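Side-chain contacts in endonuclease V (Homo sapiens, PDB 6OZE), which probably cleaves inosine-containing RNA by metal-dependent hydrolysis, as an inosine-specific endoribonuclease of the RNase H clan: residues 114-119 with 213-218; 91-96 with 128-133. The protein carries 4 engineered substitutions. All coordinates share one frame; numbering follows the deposited sequence. Where two conformers were deposited one is given.

Contact 1: residues 114-119 with 213-218. Engineered in segment 213-218: Ser-217 (natural residue Cys), Ala-218 (natural residue Cys).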
# COMPACT_ATOMS: atom_id res chain seq x y z
N VAL A 114 0.70 -11.73 0.99
CA VAL A 114 1.09 -10.37 1.34
C VAL A 114 0.37 -9.45 0.36
O VAL A 114 0.15 -9.81 -0.80
CB VAL A 114 2.64 -10.22 1.24
CG1 VAL A 114 3.15 -10.63 -0.17
CG2 VAL A 114 3.08 -8.79 1.55
N LEU A 115 0.03 -8.25 0.83
CA LEU A 115 -0.59 -7.24 -0.02
C LEU A 115 0.36 -6.07 -0.17
O LEU A 115 0.89 -5.57 0.83
CB LEU A 115 -1.88 -6.70 0.61
CG LEU A 115 -3.05 -7.66 0.81
CD1 LEU A 115 -4.20 -6.92 1.52
CD2 LEU A 115 -3.50 -8.19 -0.54
N LEU A 116 0.54 -5.61 -1.40
CA LEU A 116 1.14 -4.32 -1.68
C LEU A 116 -0.01 -3.33 -1.86
O LEU A 116 -0.88 -3.53 -2.73
CB LEU A 116 2.01 -4.36 -2.93
CG LEU A 116 3.16 -5.38 -2.92
CD1 LEU A 116 4.05 -5.15 -4.14
CD2 LEU A 116 4.00 -5.31 -1.63
N VAL A 117 -0.00 -2.27 -1.06
CA VAL A 117 -1.12 -1.33 -0.97
C VAL A 117 -0.68 0.00 -1.54
O VAL A 117 0.36 0.54 -1.15
CB VAL A 117 -1.53 -1.15 0.50
CG1 VAL A 117 -2.67 -0.14 0.63
CG2 VAL A 117 -1.92 -2.47 1.06
N ASP A 118 -1.47 0.54 -2.47
CA ASP A 118 -1.23 1.90 -2.93
C ASP A 118 -1.63 2.86 -1.81
O ASP A 118 -2.80 3.25 -1.71
CB ASP A 118 -2.01 2.19 -4.21
CG ASP A 118 -1.70 3.56 -4.80
OD1 ASP A 118 -0.92 4.33 -4.19
OD2 ASP A 118 -2.23 3.88 -5.88
N GLY A 119 -0.67 3.24 -0.98
CA GLY A 119 -0.94 4.00 0.22
C GLY A 119 0.19 3.80 1.20
O GLY A 119 1.12 3.04 0.96
N VAL A 213 10.96 -3.56 1.65
CA VAL A 213 11.63 -2.85 0.57
C VAL A 213 12.17 -3.84 -0.46
O VAL A 213 12.07 -3.62 -1.67
CB VAL A 213 12.72 -1.93 1.14
CG1 VAL A 213 13.61 -1.36 0.03
CG2 VAL A 213 12.07 -0.83 1.93
N ARG A 214 12.75 -4.95 0.02
CA ARG A 214 13.26 -5.96 -0.90
C ARG A 214 12.13 -6.59 -1.71
O ARG A 214 12.29 -6.84 -2.91
CB ARG A 214 14.04 -7.01 -0.13
CG ARG A 214 15.29 -6.45 0.53
CD ARG A 214 16.30 -7.54 0.82
NE ARG A 214 15.69 -8.72 1.42
CZ ARG A 214 15.44 -9.84 0.77
NH1 ARG A 214 14.88 -10.86 1.41
NH2 ARG A 214 15.74 -9.95 -0.52
N LEU A 215 11.00 -6.87 -1.07
CA LEU A 215 9.87 -7.44 -1.81
C LEU A 215 9.37 -6.47 -2.87
O LEU A 215 9.06 -6.87 -4.00
CB LEU A 215 8.72 -7.76 -0.85
CG LEU A 215 7.44 -8.28 -1.51
CD1 LEU A 215 7.73 -9.57 -2.26
CD2 LEU A 215 6.35 -8.47 -0.46
N THR A 216 9.26 -5.19 -2.52
CA THR A 216 8.80 -4.21 -3.50
C THR A 216 9.74 -4.17 -4.70
O THR A 216 9.30 -4.12 -5.85
CB THR A 216 8.70 -2.84 -2.84
OG1 THR A 216 7.79 -2.93 -1.73
CG2 THR A 216 8.13 -1.82 -3.82
N SER A 217 11.05 -4.18 -4.45
CA SER A 217 12.00 -4.25 -5.56
C SER A 217 11.79 -5.50 -6.40
O SER A 217 11.79 -5.43 -7.64
CB SER A 217 13.45 -4.18 -5.04
OG SER A 217 14.34 -3.90 -6.10
N ALA A 218 11.59 -6.65 -5.75
CA ALA A 218 11.43 -7.90 -6.47
C ALA A 218 10.17 -7.91 -7.32
O ALA A 218 10.11 -8.60 -8.35
CB ALA A 218 11.40 -9.06 -5.47

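Contact 2: residues 91-96 with 128-133. Engineered in segment 128-133: Ser-132 (natural residue Cys).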
# COMPACT_ATOMS: atom_id res chain seq x y z
N ARG A 91 -12.32 5.78 4.58
CA ARG A 91 -13.10 5.79 3.35
C ARG A 91 -12.88 4.55 2.51
O ARG A 91 -13.82 4.06 1.87
CB ARG A 91 -12.75 7.02 2.52
CG ARG A 91 -12.57 8.29 3.34
CD ARG A 91 -13.29 9.45 2.72
NE ARG A 91 -12.86 9.74 1.36
CZ ARG A 91 -13.64 10.27 0.43
NH1 ARG A 91 -14.91 10.55 0.70
NH2 ARG A 91 -13.17 10.52 -0.77
N GLU A 92 -11.66 4.01 2.51
CA GLU A 92 -11.22 2.99 1.55
C GLU A 92 -11.20 1.58 2.11
O GLU A 92 -11.58 0.63 1.40
CB GLU A 92 -9.81 3.32 1.05
CG GLU A 92 -9.71 4.57 0.21
CD GLU A 92 -8.32 4.75 -0.37
OE1 GLU A 92 -7.49 3.84 -0.20
OE2 GLU A 92 -8.07 5.79 -1.01
N VAL A 93 -10.75 1.41 3.36
CA VAL A 93 -10.60 0.05 3.91
C VAL A 93 -11.87 -0.78 3.86
O VAL A 93 -11.78 -1.99 3.55
CB VAL A 93 -9.93 0.10 5.29
CG1 VAL A 93 -10.04 -1.25 5.97
CG2 VAL A 93 -8.47 0.49 5.16
N PRO A 94 -13.08 -0.26 4.15
CA PRO A 94 -14.27 -1.12 4.09
C PRO A 94 -14.39 -1.88 2.78
O PRO A 94 -14.74 -3.06 2.77
CB PRO A 94 -15.42 -0.14 4.29
CG PRO A 94 -14.84 0.95 5.09
CD PRO A 94 -13.44 1.11 4.58
N PHE A 95 -14.11 -1.21 1.66
CA PHE A 95 -14.31 -1.84 0.36
C PHE A 95 -13.19 -2.81 0.03
O PHE A 95 -13.44 -3.88 -0.53
CB PHE A 95 -14.46 -0.76 -0.70
CG PHE A 95 -15.56 0.19 -0.39
CD1 PHE A 95 -16.88 -0.18 -0.54
CD2 PHE A 95 -15.27 1.45 0.13
CE1 PHE A 95 -17.90 0.69 -0.22
CE2 PHE A 95 -16.30 2.31 0.46
CZ PHE A 95 -17.61 1.94 0.28
N LEU A 96 -11.95 -2.45 0.37
CA LEU A 96 -10.86 -3.37 0.12
C LEU A 96 -11.00 -4.61 0.99
O LEU A 96 -10.75 -5.73 0.53
CB LEU A 96 -9.53 -2.67 0.39
CG LEU A 96 -9.26 -1.48 -0.53
CD1 LEU A 96 -7.91 -0.85 -0.17
CD2 LEU A 96 -9.24 -1.95 -1.98
N PHE A 128 -0.47 5.28 11.26
CA PHE A 128 -1.48 4.26 10.97
C PHE A 128 -2.24 4.57 9.68
O PHE A 128 -3.43 4.93 9.67
CB PHE A 128 -2.44 4.08 12.16
CG PHE A 128 -3.18 2.78 12.13
CD1 PHE A 128 -2.49 1.58 12.26
CD2 PHE A 128 -4.55 2.75 11.96
CE1 PHE A 128 -3.16 0.37 12.22
CE2 PHE A 128 -5.22 1.54 11.92
CZ PHE A 128 -4.53 0.35 12.06
N GLY A 129 -1.57 4.40 8.55
CA GLY A 129 -2.18 4.64 7.26
C GLY A 129 -2.94 3.44 6.73
O GLY A 129 -3.05 2.39 7.37
N VAL A 130 -3.43 3.59 5.49
CA VAL A 130 -4.29 2.59 4.87
C VAL A 130 -3.66 1.20 4.88
O VAL A 130 -4.34 0.20 5.11
CB VAL A 130 -4.70 3.04 3.45
CG1 VAL A 130 -3.46 3.30 2.59
CG2 VAL A 130 -5.62 2.01 2.79
N ALA A 131 -2.36 1.12 4.61
CA ALA A 131 -1.73 -0.20 4.55
C ALA A 131 -1.72 -0.89 5.91
O ALA A 131 -1.88 -2.11 6.00
CB ALA A 131 -0.31 -0.08 3.98
N SER A 132 -1.52 -0.12 6.98
CA SER A 132 -1.55 -0.70 8.32
C SER A 132 -2.97 -1.04 8.74
O SER A 132 -3.21 -2.07 9.38
CB SER A 132 -0.98 0.30 9.32
OG SER A 132 0.42 0.43 9.11
N HIS A 133 -3.90 -0.15 8.41
CA HIS A 133 -5.30 -0.33 8.78
C HIS A 133 -5.87 -1.55 8.08
O HIS A 133 -6.53 -2.39 8.71
CB HIS A 133 -6.04 0.95 8.38
CG HIS A 133 -7.33 1.19 9.10
ND1 HIS A 133 -7.69 2.45 9.53
CD2 HIS A 133 -8.34 0.37 9.45
CE1 HIS A 133 -8.88 2.40 10.11
NE2 HIS A 133 -9.29 1.14 10.09

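Contact 1: residues 114-119 with 213-218
Leu-215, on helix 209-218, presses one methyl into a small apolar patch formed by Leu-116 of strand 115-118, in the RNase H-like sheet, and Val-114 next to it in the chain. Helix thus packs on strand, one branched side chain serving two partners two residues apart. CG of Leu-215 swings anti to its backbone N (chi1 176°), and chi2 of 61° sets CD2 anti to CA, making this methyl the outermost. There it meets Val-114 tip to tip and sits equally near both valine methyls, CG2 being 3.9 Å from CD2 of Leu-215. Leu-116 comes at the same methyl from a slant, its CD2 4.1 Å from Leu-215 CD2. Val-114 and Leu-116 also pack on Val-40 of the neighbouring strand 39-47, while Leu-215 touches the loop residue Leu-37. Thr-216 follows and is closest to the strand in backbone terms, its CA 7.9 Å from that of Leu-116, yet it gives less surface to the contact than Leu-215. Its side chain also touches Val-143 and Leu-189, and its hydroxyl turns back along the helix to bond to Ala-212 O. OG1 of Thr-216 is 4.5 Å from CD2 of Leu-116, a distant approach to a methyl.

Contact 2: residues 91-96 with 128-133
The side chains of Val-93 and Val-130 run antiparallel alongside each other, CG2 of Val-93 lying 4.0 Å from CG2 of Val-130. The same Val-93 methyl also touches His-133, one helical turn on, at 4.1 Å from its CB. The second methyl of Val-93, CG1, is 4.2 Å from CD2 of His-133, so the two methyls lie along the CB, CG and CD2 side of His-133, oblique to the ring. Glu-92 completes the first shell from the preceding position: its extended chain slants across Val-130 and brings OE1 to 4.0 Å from CG2 of that valine. With chi1 of Val-130 at 57°, CG2 stands anti to the backbone N and faces helix 89-106, while CG1 faces Val-117 of strand 115-118.

Behind these side chains, helix 89-106 packs against the first turn of helix 130-138, both on one face of the RNase H-like sheet. Gly-129 is the N-cap, and its O accepts a 2.9 Å bond from His-133 N. The ring of His-133 stacks edge-to-face with Phe-90, and its side chain also touches Leu-16 of helix 3-17. Helix 89-106 is kinked at Pro-94 and Phe-95: the proline nitrogen has no hydrogen to give, and Phe-95 N makes only a weak bond, to Glu-92 O. Glu-92 and Leu-96 rest on Val-45 of strand 39-47. With no hydrogen bond joining the segments, the contact is dispersive and largely apolar, a methyl of Val-130 covering one flank of Glu-92 OE1.

Overall arrangement
Strand 115-118 joins the two contacts: Leu-116 points to one face of the sheet, where helix 209-218 lies in contact 1, and Val-117 to the other, against helix 130-138 of contact 2. The centres are 16 Å apart, yet the contacts touch, Gly-119 CA being 3.5 Å from Val-130 CG1 and Val-117 CB 3.8 Å from Ala-131 CB. At the strand's end Asp-118 touches Asp-44 and forms a salt bridge with Lys-147; its OD2 is 7.7 Å from OE1 of Glu-92 in contact 2, a gathering of acids consistent with the metal-binding cluster of RNase H-like nucleases. One sodium ion, bound by other residues, lies about 10 Å from the side chain of Leu-215.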